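Local coordinates for protein activated BY transcription factor SSRB (Salmonella enterica, PDB 2WNW) that belongs to glycoside hydrolase family 30, pairing a TIM barrel with a beta-sandwich domain, and is the product of a gene activated by the transcription factor SsrB, at residues Phe52-Gly57 against Asp94-Asn99. Sequence-based numbering, arbitrary orientation.
Sequences FTEGAG and DFSLGN
G55 and F95 join the start of a helix to a loop by a backbone bond, G55 N to F95 O at 2.9 Å, which takes up one N-H of the first helical turn. Others are met by T53, the N-cap, whose OG1 accepts from A56 N (3.1 Å) and also bonds N332, and by a water. That water accepts from E54 N and donates to S96 OG (2.6 Å), while S96 OG also bonds C93 O; a small hydroxyl suits this bridge. G55, lacking a side chain, lets the backbones come close, its CA 4.9 Å from S96 CA.

The long side chain of E54 spans the contact. With CG anti to the backbone N (chi1 164°), it reaches past S96, and OE2 accepts from L97 N through its anti lone pair (2.8 Å, 161°). R118 forms a salt bridge with OE2 and H122 bonds OE1, so the buried carboxylate is held at both oxygens, probably as the anion.

Nonpolar contact is modest: F95 CB lies 4.1 Å from T53 CB, while its ring leads away to meet W331 nearly perpendicularly.

The contact ties helix 54-61, following barrel strand 48-51, to the loop after the adjacent strand 85-90, with helix 117-122 against L97 and strand 332-336 against F95.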
loop_
_atom_site.group_PDB
_atom_site.type_symbol
_atom_site.label_atom_id
_atom_site.label_comp_id
_atom_site.label_asym_id
_atom_site.label_seq_id
_atom_site.Cartn_x
_atom_site.Cartn_y
_atom_site.Cartn_z
ATOM N N PHE A 52 -7.679 7.754 28.606
ATOM C CA PHE A 52 -8.250 8.218 29.858
ATOM C C PHE A 52 -7.828 9.682 29.968
ATOM O O PHE A 52 -6.634 9.982 29.962
ATOM C CB PHE A 52 -7.654 7.471 31.059
ATOM C CG PHE A 52 -7.866 5.982 31.039
ATOM C CD1 PHE A 52 -6.786 5.117 30.889
ATOM C CD2 PHE A 52 -9.133 5.443 31.220
ATOM C CE1 PHE A 52 -6.963 3.735 30.923
ATOM C CE2 PHE A 52 -9.324 4.061 31.255
ATOM C CZ PHE A 52 -8.236 3.207 31.107
ATOM N N THR A 53 -8.794 10.589 30.047
ATOM C CA THR A 53 -8.501 12.012 30.200
ATOM C C THR A 53 -9.333 12.506 31.373
ATOM O O THR A 53 -10.261 11.822 31.802
ATOM C CB THR A 53 -8.908 12.826 28.954
ATOM O OG1 THR A 53 -10.302 12.621 28.687
ATOM C CG2 THR A 53 -8.086 12.403 27.743
ATOM N N GLU A 54 -9.007 13.681 31.901
ATOM C CA GLU A 54 -9.786 14.216 33.007
ATOM C C GLU A 54 -11.238 14.338 32.549
ATOM O O GLU A 54 -12.163 14.080 33.317
ATOM C CB GLU A 54 -9.261 15.586 33.444
ATOM C CG GLU A 54 -10.256 16.347 34.323
ATOM C CD GLU A 54 -9.621 17.466 35.121
ATOM O OE1 GLU A 54 -9.122 17.192 36.234
ATOM O OE2 GLU A 54 -9.617 18.614 34.634
ATOM N N GLY A 55 -11.428 14.717 31.288
ATOM C CA GLY A 55 -12.773 14.848 30.753
ATOM C C GLY A 55 -13.526 13.532 30.829
ATOM O O GLY A 55 -14.652 13.475 31.326
ATOM N N ALA A 56 -12.909 12.468 30.325
ATOM C CA ALA A 56 -13.535 11.152 30.354
ATOM C C ALA A 56 -13.778 10.720 31.801
ATOM O O ALA A 56 -14.806 10.122 32.112
ATOM C CB ALA A 56 -12.647 10.128 29.641
ATOM N N GLY A 57 -12.825 11.034 32.677
ATOM C CA GLY A 57 -12.943 10.673 34.079
ATOM C C GLY A 57 -14.103 11.362 34.774
ATOM O O GLY A 57 -14.846 10.735 35.528
ATOM N N ASP A 94 -6.275 19.334 26.566
ATOM C CA ASP A 94 -7.469 20.136 26.293
ATOM C C ASP A 94 -8.734 19.515 26.873
ATOM O O ASP A 94 -9.663 20.228 27.268
ATOM C CB ASP A 94 -7.627 20.396 24.784
ATOM C CG ASP A 94 -7.648 19.127 23.964
ATOM O OD1 ASP A 94 -6.817 18.233 24.228
ATOM O OD2 ASP A 94 -8.484 19.035 23.040
ATOM N N PHE A 95 -8.776 18.188 26.938
ATOM C CA PHE A 95 -9.937 17.529 27.508
ATOM C C PHE A 95 -9.818 17.449 29.027
ATOM O O PHE A 95 -9.672 16.372 29.617
ATOM C CB PHE A 95 -10.140 16.145 26.885
ATOM C CG PHE A 95 -10.864 16.193 25.571
ATOM C CD1 PHE A 95 -10.164 16.321 24.370
ATOM C CD2 PHE A 95 -12.254 16.197 25.542
ATOM C CE1 PHE A 95 -10.845 16.457 23.157
ATOM C CE2 PHE A 95 -12.943 16.332 24.341
ATOM C CZ PHE A 95 -12.237 16.464 23.144
ATOM N N SER A 96 -9.874 18.626 29.641
ATOM C CA SER A 96 -9.795 18.778 31.089
ATOM C C SER A 96 -10.731 19.923 31.445
ATOM O O SER A 96 -11.150 20.680 30.568
ATOM C CB SER A 96 -8.370 19.139 31.518
ATOM O OG SER A 96 -7.437 18.151 31.115
ATOM N N LEU A 97 -11.062 20.047 32.723
ATOM C CA LEU A 97 -11.944 21.118 33.169
ATOM C C LEU A 97 -11.185 22.439 33.068
ATOM O O LEU A 97 -11.778 23.515 33.074
ATOM C CB LEU A 97 -12.391 20.866 34.609
ATOM C CG LEU A 97 -13.188 19.576 34.841
ATOM C CD1 LEU A 97 -13.515 19.429 36.320
ATOM C CD2 LEU A 97 -14.466 19.605 34.011
ATOM N N GLY A 98 -9.864 22.334 32.967
ATOM C CA GLY A 98 -9.011 23.505 32.862
ATOM C C GLY A 98 -7.563 23.076 33.012
ATOM O O GLY A 98 -7.291 21.893 33.208
ATOM N N ASN A 99 -6.632 24.021 32.919
ATOM C CA ASN A 99 -5.212 23.697 33.056
ATOM C C ASN A 99 -4.900 23.286 34.488
ATOM O O ASN A 99 -5.495 23.802 35.430
ATOM C CB ASN A 99 -4.338 24.910 32.720
ATOM C CG ASN A 99 -4.466 25.355 31.275
ATOM O OD1 ASN A 99 -4.014 24.670 30.352
ATOM N ND2 ASN A 99 -5.077 26.514 31.074
HETATM O O HOH W 1 -6.688 15.628 31.269
#